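Local coordinates for protein cytochrome P450 monooxygenase (Rhodococcus sp. ECU0066, PDB 6KBH) that probably acts as a self-sufficient monooxygenase, with a heme-containing cytochrome P450 domain joined in one chain to FMN and [2Fe-2S] reductase domains, at residues 523-528 against 587-592; 98-103 against 125-130; 312-317 against 374-379. All blocks are in the same frame, centred on the assembly; numbering follows the deposited sequence.

Interaction 1: 523-528 against 587-592; sequences SLCGDP and GITPVI. With FMN (flavin mononucleotide), chain B.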
loop_
_atom_site.group_PDB
_atom_site.type_symbol
_atom_site.label_atom_id
_atom_site.label_comp_id
_atom_site.label_asym_id
_atom_site.label_seq_id
_atom_site.Cartn_x
_atom_site.Cartn_y
_atom_site.Cartn_z
ATOM N N SER A 523 5.612 17.288 18.506
ATOM C CA SER A 523 6.804 18.071 18.189
ATOM C C SER A 523 8.038 17.516 18.900
ATOM O O SER A 523 7.950 16.742 19.862
ATOM C CB SER A 523 6.598 19.536 18.578
ATOM O OG SER A 523 5.531 20.117 17.852
ATOM N N LEU A 524 9.205 17.919 18.407
ATOM C CA LEU A 524 10.485 17.463 18.941
ATOM C C LEU A 524 11.162 18.591 19.700
ATOM O O LEU A 524 11.565 19.600 19.108
ATOM C CB LEU A 524 11.382 16.940 17.827
ATOM C CG LEU A 524 10.725 15.705 17.243
ATOM C CD1 LEU A 524 10.945 15.677 15.756
ATOM C CD2 LEU A 524 11.304 14.506 17.939
ATOM N N CYS A 525 11.303 18.391 21.008
ATOM C CA CYS A 525 11.859 19.373 21.925
ATOM C C CYS A 525 13.236 18.979 22.424
ATOM O O CYS A 525 13.735 19.583 23.378
ATOM C CB CYS A 525 10.909 19.564 23.099
ATOM S SG CYS A 525 10.238 17.999 23.663
ATOM N N GLY A 526 13.851 17.972 21.813
ATOM C CA GLY A 526 15.174 17.535 22.197
ATOM C C GLY A 526 16.245 18.404 21.573
ATOM O O GLY A 526 15.988 19.502 21.074
ATOM N N ASP A 527 17.471 17.891 21.600
ATOM C CA ASP A 527 18.606 18.615 21.049
ATOM C C ASP A 527 18.837 18.178 19.609
ATOM O O ASP A 527 19.008 16.977 19.360
ATOM C CB ASP A 527 19.854 18.368 21.879
ATOM C CG ASP A 527 21.101 18.967 21.252
ATOM O OD1 ASP A 527 21.128 20.196 21.028
ATOM O OD2 ASP A 527 22.059 18.209 20.988
ATOM N N PRO A 528 18.838 19.100 18.641
ATOM C CA PRO A 528 19.071 18.683 17.248
ATOM C C PRO A 528 20.467 18.135 17.014
ATOM O O PRO A 528 20.630 17.178 16.249
ATOM C CB PRO A 528 18.822 19.971 16.448
ATOM C CG PRO A 528 18.054 20.871 17.374
ATOM C CD PRO A 528 18.546 20.538 18.747
ATOM N N GLY A 587 1.927 23.571 23.752
ATOM C CA GLY A 587 2.453 24.233 22.570
ATOM C C GLY A 587 3.872 24.741 22.757
ATOM O O GLY A 587 4.468 25.293 21.829
ATOM N N ILE A 588 4.418 24.557 23.963
ATOM C CA ILE A 588 5.793 24.943 24.253
ATOM C C ILE A 588 6.787 24.079 23.485
ATOM O O ILE A 588 7.915 24.512 23.218
ATOM C CB ILE A 588 6.041 24.879 25.772
ATOM C CG1 ILE A 588 7.429 25.424 26.123
ATOM C CG2 ILE A 588 5.873 23.456 26.287
ATOM C CD1 ILE A 588 7.616 26.884 25.780
ATOM N N THR A 589 6.399 22.858 23.105
ATOM C CA THR A 589 7.368 21.930 22.523
ATOM C C THR A 589 7.947 22.412 21.196
ATOM O O THR A 589 9.184 22.446 21.072
ATOM C CB THR A 589 6.748 20.533 22.397
ATOM O OG1 THR A 589 5.366 20.640 22.039
ATOM C CG2 THR A 589 6.873 19.788 23.716
ATOM N N PRO A 590 7.160 22.786 20.178
ATOM C CA PRO A 590 7.799 23.226 18.929
ATOM C C PRO A 590 8.463 24.585 19.044
ATOM O O PRO A 590 9.509 24.801 18.421
ATOM C CB PRO A 590 6.640 23.242 17.927
ATOM C CG PRO A 590 5.460 23.545 18.750
ATOM C CD PRO A 590 5.689 22.871 20.078
ATOM N N VAL A 591 7.899 25.504 19.829
ATOM C CA VAL A 591 8.439 26.858 19.884
ATOM C C VAL A 591 9.805 26.872 20.562
ATOM O O VAL A 591 10.710 27.607 20.147
ATOM C CB VAL A 591 7.445 27.802 20.584
ATOM C CG1 VAL A 591 6.956 27.194 21.862
ATOM C CG2 VAL A 591 8.100 29.119 20.879
ATOM N N ILE A 592 9.983 26.058 21.607
ATOM C CA ILE A 592 11.240 26.084 22.349
ATOM C C ILE A 592 12.402 25.649 21.462
ATOM O O ILE A 592 13.529 26.138 21.619
ATOM C CB ILE A 592 11.131 25.219 23.618
ATOM C CG1 ILE A 592 12.351 25.420 24.516
ATOM C CG2 ILE A 592 10.991 23.747 23.278
ATOM C CD1 ILE A 592 12.021 25.319 25.978
HETATM N N1 FMN B . -0.681 17.388 16.678
HETATM C C2 FMN B . -0.368 17.728 15.419
HETATM O O2 FMN B . -1.253 17.608 14.511
HETATM N N3 FMN B . 0.844 18.188 15.081
HETATM C C4 FMN B . 1.784 18.317 16.039
HETATM O O4 FMN B . 3.018 18.781 15.724
HETATM C C4A FMN B . 1.486 17.975 17.356
HETATM N N5 FMN B . 2.432 18.108 18.300
HETATM C C5A FMN B . 2.134 17.770 19.560
HETATM C C6 FMN B . 3.129 17.920 20.509
HETATM C C7 FMN B . 2.878 17.591 21.820
HETATM C C7M FMN B . 4.081 17.801 22.772
HETATM C C8 FMN B . 1.622 17.110 22.210
HETATM C C8M FMN B . 1.302 16.728 23.642
HETATM C C9 FMN B . 0.619 16.974 21.257
HETATM C C9A FMN B . 0.870 17.291 19.919
HETATM N N10 FMN B . -0.082 17.165 18.967
HETATM C C10 FMN B . 0.219 17.499 17.682
HETATM C "C1'" FMN B . -1.445 16.628 19.277
HETATM C "C2'" FMN B . -1.489 15.122 19.233
HETATM O "O2'" FMN B . -1.325 14.599 17.979
HETATM C "C3'" FMN B . -2.784 14.600 19.802
HETATM O "O3'" FMN B . -3.928 15.117 19.176
HETATM C "C4'" FMN B . -2.855 14.838 21.326
HETATM O "O4'" FMN B . -1.759 14.550 22.109
HETATM C "C5'" FMN B . -3.961 13.962 21.987
HETATM O "O5'" FMN B . -4.086 12.592 21.532
HETATM P P FMN B . -5.402 11.808 21.881
HETATM O O1P FMN B . -5.612 10.691 20.892
HETATM O O2P FMN B . -5.320 11.205 23.247
HETATM O O3P FMN B . -6.536 12.784 21.828
#
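Ser523 lies against the ring of Pro590. Its OG is 3.3 Å from Pro590 CB and a little further from CG and CD, so the hydroxyl oxygen rests on three ring carbons. The torsion (chi1 -62°) sets OG beside the backbone N and anti to the carbonyl carbon, and this turns it toward the proline. The backbone N of Ser523 is used differently: it donates to FMN N5 at 3.3 Å, with a bent N-H...N5 angle of 138°. Thr589 fills the space between loop and flavin. Its methyl CG2 is 3.8 Å from Cys525 SG and 3.6 Å from FMN C7M, so one branch packs on both. Thr589 OG1 is bonded to Ile586 O and still lies beside the flavin methyl C7M. Behind Thr589, Cys525 CB meets Ile592 CG2 at 4.2 Å, a loose apolar contact, nearly a helical turn further on. Cys525 and Ile592 also both touch Phe619. The contact is buried and largely apolar. The loop after strand 518-523 belongs to the flavin-binding part, and helix 588-601 to the nucleotide-binding-like part. Ser523 ends an Arg-x-Tyr-Ser sequence and Pro590 a Gly-Gly-x-Gly-x-x-Pro sequence, as in the ferredoxin-reductase family, where the two domains meet at the flavin.

Interaction 2: 98-103 against 125-130; sequences IALEKI and LVNEDE. With HEM (protoporphyrin IX containing Fe), chain C.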
loop_
_atom_site.group_PDB
_atom_site.type_symbol
_atom_site.label_atom_id
_atom_site.label_comp_id
_atom_site.label_asym_id
_atom_site.label_seq_id
_atom_site.Cartn_x
_atom_site.Cartn_y
_atom_site.Cartn_z
ATOM N N ILE A 98 -7.567 -11.275 -24.926
ATOM C CA ILE A 98 -6.751 -12.482 -24.987
ATOM C C ILE A 98 -6.137 -12.824 -23.627
ATOM O O ILE A 98 -5.224 -13.647 -23.554
ATOM C CB ILE A 98 -5.663 -12.362 -26.063
ATOM C CG1 ILE A 98 -4.797 -11.130 -25.787
ATOM C CG2 ILE A 98 -6.293 -12.283 -27.446
ATOM C CD1 ILE A 98 -3.472 -11.136 -26.504
ATOM N N ALA A 99 -6.643 -12.223 -22.545
ATOM C CA ALA A 99 -5.980 -12.315 -21.244
ATOM C C ALA A 99 -5.818 -13.761 -20.778
ATOM O O ALA A 99 -4.787 -14.117 -20.197
ATOM C CB ALA A 99 -6.752 -11.505 -20.204
ATOM N N LEU A 100 -6.826 -14.608 -21.009
ATOM C CA LEU A 100 -6.717 -16.027 -20.687
ATOM C C LEU A 100 -6.872 -16.904 -21.926
ATOM O O LEU A 100 -7.240 -18.077 -21.823
ATOM C CB LEU A 100 -7.719 -16.442 -19.606
ATOM C CG LEU A 100 -7.672 -15.746 -18.233
ATOM C CD1 LEU A 100 -8.982 -15.087 -17.887
ATOM C CD2 LEU A 100 -7.294 -16.717 -17.126
ATOM N N GLU A 101 -6.581 -16.355 -23.106
ATOM C CA GLU A 101 -6.491 -17.173 -24.310
ATOM C C GLU A 101 -5.409 -18.229 -24.133
ATOM O O GLU A 101 -4.288 -17.924 -23.721
ATOM C CB GLU A 101 -6.182 -16.300 -25.527
ATOM C CG GLU A 101 -6.704 -16.840 -26.850
ATOM C CD GLU A 101 -5.975 -16.251 -28.047
ATOM O OE1 GLU A 101 -4.739 -16.081 -27.973
ATOM O OE2 GLU A 101 -6.644 -15.940 -29.054
ATOM N N LYS A 102 -5.749 -19.476 -24.428
ATOM C CA LYS A 102 -4.804 -20.563 -24.227
ATOM C C LYS A 102 -3.778 -20.572 -25.354
ATOM O O LYS A 102 -4.120 -20.387 -26.525
ATOM C CB LYS A 102 -5.545 -21.899 -24.127
ATOM C CG LYS A 102 -6.365 -22.020 -22.840
ATOM C CD LYS A 102 -7.618 -22.871 -23.024
ATOM C CE LYS A 102 -8.857 -22.220 -22.392
ATOM N NZ LYS A 102 -9.765 -21.598 -23.416
ATOM N N ILE A 103 -2.507 -20.745 -24.980
ATOM C CA ILE A 103 -1.414 -20.642 -25.946
ATOM C C ILE A 103 -1.602 -21.662 -27.061
ATOM O O ILE A 103 -1.690 -21.312 -28.244
ATOM C CB ILE A 103 -0.053 -20.813 -25.244
ATOM C CG1 ILE A 103 0.212 -19.638 -24.297
ATOM C CG2 ILE A 103 1.070 -20.933 -26.265
ATOM C CD1 ILE A 103 0.339 -18.298 -24.992
ATOM N N LEU A 125 -14.504 -10.164 -16.078
ATOM C CA LEU A 125 -13.728 -9.013 -15.624
ATOM C C LEU A 125 -12.298 -8.997 -16.135
ATOM O O LEU A 125 -11.785 -7.927 -16.465
ATOM C CB LEU A 125 -13.650 -8.947 -14.089
ATOM C CG LEU A 125 -14.816 -9.036 -13.109
ATOM C CD1 LEU A 125 -14.275 -9.509 -11.776
ATOM C CD2 LEU A 125 -15.455 -7.680 -12.950
ATOM N N VAL A 126 -11.714 -10.160 -16.397
ATOM C CA VAL A 126 -10.316 -10.173 -16.808
ATOM C C VAL A 126 -10.231 -10.111 -18.323
ATOM O O VAL A 126 -9.309 -9.500 -18.870
ATOM C CB VAL A 126 -9.566 -11.406 -16.261
ATOM C CG1 VAL A 126 -8.071 -11.150 -16.262
ATOM C CG2 VAL A 126 -10.035 -11.753 -14.858
ATOM N N ASN A 127 -11.205 -10.709 -18.999
ATOM C CA ASN A 127 -11.329 -10.710 -20.445
ATOM C C ASN A 127 -12.271 -9.638 -20.961
ATOM O O ASN A 127 -12.214 -9.306 -22.149
ATOM C CB ASN A 127 -11.860 -12.062 -20.901
ATOM C CG ASN A 127 -11.301 -13.184 -20.096
ATOM O OD1 ASN A 127 -12.014 -14.111 -19.715
ATOM N ND2 ASN A 127 -10.002 -13.135 -19.861
ATOM N N GLU A 128 -13.148 -9.115 -20.111
ATOM C CA GLU A 128 -14.222 -8.263 -20.593
ATOM C C GLU A 128 -13.674 -6.971 -21.164
ATOM O O GLU A 128 -12.905 -6.263 -20.507
ATOM C CB GLU A 128 -15.195 -7.936 -19.471
ATOM C CG GLU A 128 -15.782 -9.133 -18.817
ATOM C CD GLU A 128 -17.051 -8.795 -18.091
ATOM O OE1 GLU A 128 -17.865 -8.023 -18.639
ATOM O OE2 GLU A 128 -17.210 -9.270 -16.954
ATOM N N ASP A 129 -14.090 -6.659 -22.380
ATOM C CA ASP A 129 -13.840 -5.333 -22.894
ATOM C C ASP A 129 -14.836 -4.350 -22.294
ATOM O O ASP A 129 -15.779 -4.719 -21.588
ATOM C CB ASP A 129 -13.936 -5.314 -24.415
ATOM C CG ASP A 129 -12.801 -6.056 -25.079
ATOM O OD1 ASP A 129 -12.129 -6.851 -24.386
ATOM O OD2 ASP A 129 -12.574 -5.839 -26.284
ATOM N N GLU A 130 -14.603 -3.084 -22.574
ATOM C CA GLU A 130 -15.602 -2.070 -22.333
ATOM C C GLU A 130 -16.641 -2.120 -23.449
ATOM O O GLU A 130 -16.360 -2.614 -24.544
ATOM C CB GLU A 130 -14.931 -0.701 -22.249
ATOM C CG GLU A 130 -13.880 -0.613 -21.153
ATOM C CD GLU A 130 -14.441 -0.934 -19.775
ATOM O OE1 GLU A 130 -15.630 -0.642 -19.525
ATOM O OE2 GLU A 130 -13.693 -1.487 -18.940
HETATM C CHA HEM C . -6.897 -9.229 -12.540
HETATM C CHB HEM C . -2.384 -10.496 -10.676
HETATM C CHC HEM C . -4.673 -12.478 -6.335
HETATM C CHD HEM C . -9.129 -11.205 -8.214
HETATM C C1A HEM C . -5.509 -9.516 -12.173
HETATM C C2A HEM C . -4.570 -9.079 -13.212
HETATM C C3A HEM C . -3.319 -9.425 -12.696
HETATM C C4A HEM C . -3.622 -10.051 -11.382
HETATM C CMA HEM C . -1.986 -9.210 -13.342
HETATM C CAA HEM C . -4.854 -8.395 -14.514
HETATM C CBA HEM C . -4.527 -6.934 -14.538
HETATM C CGA HEM C . -4.975 -6.100 -15.691
HETATM O O1A HEM C . -5.287 -6.846 -16.656
HETATM O O2A HEM C . -4.915 -4.879 -15.379
HETATM C C1B HEM C . -2.548 -11.154 -9.342
HETATM C C2B HEM C . -1.397 -11.667 -8.467
HETATM C C3B HEM C . -2.121 -12.283 -7.109
HETATM C C4B HEM C . -3.609 -12.080 -7.321
HETATM C CMB HEM C . 0.059 -11.623 -8.783
HETATM C CAB HEM C . -1.468 -12.923 -5.932
HETATM C CBB HEM C . -0.363 -12.187 -5.257
HETATM C C1C HEM C . -6.068 -12.164 -6.754
HETATM C C2C HEM C . -6.983 -12.602 -5.733
HETATM C C3C HEM C . -8.223 -12.265 -6.229
HETATM C C4C HEM C . -7.926 -11.646 -7.512
HETATM C CMC HEM C . -6.664 -13.263 -4.433
HETATM C CAC HEM C . -9.545 -12.477 -5.557
HETATM C CBC HEM C . -10.489 -13.514 -6.050
HETATM C C1D HEM C . -8.723 -10.604 -9.491
HETATM C C2D HEM C . -9.898 -10.117 -10.287
HETATM C C3D HEM C . -9.204 -9.495 -11.649
HETATM C C4D HEM C . -7.735 -9.718 -11.428
HETATM C CMD HEM C . -11.335 -10.195 -9.908
HETATM C CAD HEM C . -9.894 -8.856 -12.801
HETATM C CBD HEM C . -10.333 -7.444 -12.586
HETATM C CGD HEM C . -10.630 -6.637 -13.797
HETATM O O1D HEM C . -10.101 -7.207 -14.781
HETATM O O2D HEM C . -11.305 -5.619 -13.499
HETATM N NA HEM C . -4.952 -10.121 -11.040
HETATM N NB HEM C . -3.862 -11.332 -8.634
HETATM N NC HEM C . -6.627 -11.570 -7.863
HETATM N ND HEM C . -7.327 -10.371 -10.078
HETATM FE FE HEM C . -5.575 -10.999 -9.408
#
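The contact belongs to the loop region between strand 94-95 and helix 133-139, the B-C region of the P450 fold that runs beside the heme. Residues 98-103 and 125-130 lie on the two sides of helix 108-116 in sequence, and they meet near the heme propionates. Ala99, in the type I turn from Ile98 to Glu101, points its CB at the second segment. Ala99 CB is 3.5 Å from Val126 O and 4.2 Å from Val126 CG1. Val126 divides its two methyls. CG1, anti to the backbone N (chi1 -159°), goes to Ala99, while Val126 CG2 packs on the heme, 3.6 Å from HEM CAD. Leu100 adds CD1, which is 4.1 Å from Val126 CB. The same methyl reaches the carboxamide of Asn127, and the two side chains cross at about a right angle. Asn127 ND2 also lies 3.7 Å from Ala99 CB. With an alanine at Asn127 the carboxamide is gone, and Leu100 CD1 would probably lose a flat neighbour, opening a gap beside the turn. The polar support comes from outside. Arg333 bonds to the carbonyl oxygens of Ala99 and Glu101, and His391 ND1 bonds to both Leu125 O and the heme. Between the segments the contact is one of methyl groups against a carbonyl and an amide, without directed bonds. This implies that shape, rather than charge, fits the turn to the loop, and that Val126 passes the packing on to the porphyrin.

Interaction 3: 312-317 against 374-379; sequences PSLIPN and DIRRDN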
loop_
_atom_site.group_PDB
_atom_site.type_symbol
_atom_site.label_atom_id
_atom_site.label_comp_id
_atom_site.label_asym_id
_atom_site.label_seq_id
_atom_site.Cartn_x
_atom_site.Cartn_y
_atom_site.Cartn_z
ATOM N N PRO A 312 7.985 -7.636 13.259
ATOM C CA PRO A 312 7.143 -7.812 12.071
ATOM C C PRO A 312 6.564 -6.523 11.506
ATOM O O PRO A 312 5.696 -6.592 10.632
ATOM C CB PRO A 312 6.022 -8.735 12.585
ATOM C CG PRO A 312 6.525 -9.301 13.883
ATOM C CD PRO A 312 7.374 -8.225 14.458
ATOM N N SER A 313 7.022 -5.352 11.964
ATOM C CA SER A 313 6.473 -4.090 11.480
ATOM C C SER A 313 6.803 -3.831 10.013
ATOM O O SER A 313 6.099 -3.052 9.362
ATOM C CB SER A 313 6.984 -2.929 12.334
ATOM O OG SER A 313 8.327 -3.137 12.734
ATOM N N LEU A 314 7.837 -4.472 9.479
ATOM C CA LEU A 314 8.260 -4.277 8.100
ATOM C C LEU A 314 7.722 -5.342 7.157
ATOM O O LEU A 314 8.037 -5.308 5.964
ATOM C CB LEU A 314 9.792 -4.226 8.030
ATOM C CG LEU A 314 10.564 -5.357 8.708
ATOM C CD1 LEU A 314 11.884 -5.567 8.030
ATOM C CD2 LEU A 314 10.792 -5.027 10.160
ATOM N N ILE A 315 6.912 -6.274 7.662
ATOM C CA ILE A 315 6.274 -7.274 6.798
ATOM C C ILE A 315 5.471 -6.631 5.665
ATOM O O ILE A 315 5.618 -7.068 4.511
ATOM C CB ILE A 315 5.443 -8.240 7.631
ATOM C CG1 ILE A 315 6.355 -9.152 8.449
ATOM C CG2 ILE A 315 4.505 -9.064 6.756
ATOM C CD1 ILE A 315 5.617 -10.126 9.305
ATOM N N PRO A 316 4.612 -5.627 5.908
ATOM C CA PRO A 316 3.808 -5.083 4.795
ATOM C C PRO A 316 4.625 -4.639 3.590
ATOM O O PRO A 316 4.347 -5.076 2.467
ATOM C CB PRO A 316 3.068 -3.909 5.450
ATOM C CG PRO A 316 2.973 -4.282 6.875
ATOM C CD PRO A 316 4.242 -5.002 7.193
ATOM N N ASN A 317 5.627 -3.776 3.785
ATOM C CA ASN A 317 6.460 -3.385 2.651
ATOM C C ASN A 317 7.345 -4.533 2.184
ATOM O O ASN A 317 7.695 -4.594 1.000
ATOM C CB ASN A 317 7.322 -2.173 2.997
ATOM C CG ASN A 317 7.862 -1.473 1.756
ATOM O OD1 ASN A 317 7.185 -1.390 0.734
ATOM N ND2 ASN A 317 9.096 -0.992 1.835
ATOM N N ASP A 374 15.312 -5.211 -1.379
ATOM C CA ASP A 374 15.346 -4.124 -0.395
ATOM C C ASP A 374 13.934 -3.901 0.139
ATOM O O ASP A 374 13.137 -3.201 -0.490
ATOM C CB ASP A 374 15.900 -2.850 -1.029
ATOM C CG ASP A 374 15.887 -1.660 -0.080
ATOM O OD1 ASP A 374 15.605 -1.831 1.127
ATOM O OD2 ASP A 374 16.148 -0.535 -0.553
ATOM N N ILE A 375 13.621 -4.468 1.305
ATOM C CA ILE A 375 12.218 -4.466 1.721
ATOM C C ILE A 375 11.780 -3.093 2.231
ATOM O O ILE A 375 10.593 -2.758 2.167
ATOM C CB ILE A 375 11.957 -5.587 2.743
ATOM C CG1 ILE A 375 12.496 -5.233 4.120
ATOM C CG2 ILE A 375 12.571 -6.888 2.277
ATOM C CD1 ILE A 375 12.601 -6.433 4.979
ATOM N N ARG A 376 12.707 -2.275 2.741
ATOM C CA ARG A 376 12.354 -0.903 3.096
ATOM C C ARG A 376 12.338 0.037 1.901
ATOM O O ARG A 376 12.181 1.246 2.096
ATOM C CB ARG A 376 13.268 -0.335 4.194
ATOM C CG ARG A 376 13.133 -1.045 5.531
ATOM C CD ARG A 376 14.436 -1.016 6.304
ATOM N NE ARG A 376 14.300 -1.520 7.669
ATOM C CZ ARG A 376 15.148 -2.381 8.220
ATOM N NH1 ARG A 376 16.182 -2.809 7.517
ATOM N NH2 ARG A 376 14.981 -2.801 9.470
ATOM N N ARG A 377 12.517 -0.477 0.687
ATOM C CA ARG A 377 12.439 0.341 -0.521
ATOM C C ARG A 377 11.180 1.194 -0.505
ATOM O O ARG A 377 10.067 0.673 -0.373
ATOM C CB ARG A 377 12.458 -0.557 -1.767
ATOM C CG ARG A 377 12.363 0.165 -3.115
ATOM C CD ARG A 377 12.244 -0.834 -4.274
ATOM N NE ARG A 377 13.451 -1.647 -4.434
ATOM C CZ ARG A 377 14.475 -1.315 -5.214
ATOM N NH1 ARG A 377 14.439 -0.192 -5.918
ATOM N NH2 ARG A 377 15.536 -2.105 -5.292
ATOM N N ASP A 378 11.359 2.508 -0.620
ATOM C CA ASP A 378 10.234 3.433 -0.645
ATOM C C ASP A 378 9.487 3.403 -1.971
ATOM O O ASP A 378 8.623 4.254 -2.204
ATOM C CB ASP A 378 10.710 4.862 -0.345
ATOM C CG ASP A 378 11.485 5.499 -1.500
ATOM O OD1 ASP A 378 11.873 4.793 -2.457
ATOM O OD2 ASP A 378 11.704 6.727 -1.450
ATOM N N ASN A 379 9.811 2.436 -2.831
ATOM C CA ASN A 379 9.335 2.381 -4.201
ATOM C C ASN A 379 8.603 1.093 -4.536
ATOM O O ASN A 379 8.054 0.987 -5.639
ATOM C CB ASN A 379 10.518 2.532 -5.171
ATOM C CG ASN A 379 10.163 3.312 -6.413
ATOM O OD1 ASN A 379 9.051 3.819 -6.549
ATOM N ND2 ASN A 379 11.116 3.416 -7.331
#
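Leu314 and Ile375 meet through their outer methyls, and their side chains cross obliquely. Leu314 CD1 lies 3.3 Å from Ile375 CD1 and 4.0 Å from Ile375 CG1, so a single leucine branch meets the end of the isoleucine. Leu314 CG stands between the backbone N and the carbonyl carbon (chi1 51°), and CD1 is brought round to face Ile375. Both residues also pack on Ile308 of helix 302-310, and Ile375 on Val304, which makes a small apolar cluster. The guanidinium of Arg376 comes obliquely to the border of this cluster, with Arg376 NH2 4.4 Å from Leu314 CD1. Its NH1 is paired with Glu307 in a salt bridge.

Asn317 works differently. It sits in the first turn of helix 315-325, and its CG is anti to the backbone N (chi1 -162°). This torsion carries the carboxamide across to the turn from Asp374 to Arg377. Asn317 ND2 donates to Arg377 O at 2.9 Å with an almost straight angle of 167°. The position of ND2 is less sure, since it is modelled too close to Ile375 O. The turn is closed by Arg377 N to Asp374 O, at 3.0 Å.

The guanidinium of Arg377 leads away from this contact. It forms a salt bridge with Glu321 and bonds to the carbonyls of Ser369 and Ile368, and since Glu321 and Arg324 fit the Glu-x-x-Arg motif of the P450 K helix, Arg377 is probably the third member of that triad. The chemistry thus joins a hydrophobic end, one carboxamide hydrogen bond and a charged network, which together tie the start of the helix to the loop before the heme-binding cysteine.

How the interactions relate
The three contacts are separate, with centres about 30 to 58 Å apart. Interactions 2 and 3 both belong to the P450 part, and interaction 1 to the reductase part, on the other side of the chain's centre from interaction 2. Interactions 1 and 2 lie beside cofactors, and each has a side chain packed on a ring system or its substituents. Interaction 3 is away from the annotated sites. Interaction 1 is fully buried and interaction 3 mostly so, though interaction 3 has an exposed arginine at its border. Interaction 2 is partly buried. Between the paired segments, only interaction 3 has a hydrogen bond, from an amide nitrogen whose position is less sure; the other two rely on van der Waals packing.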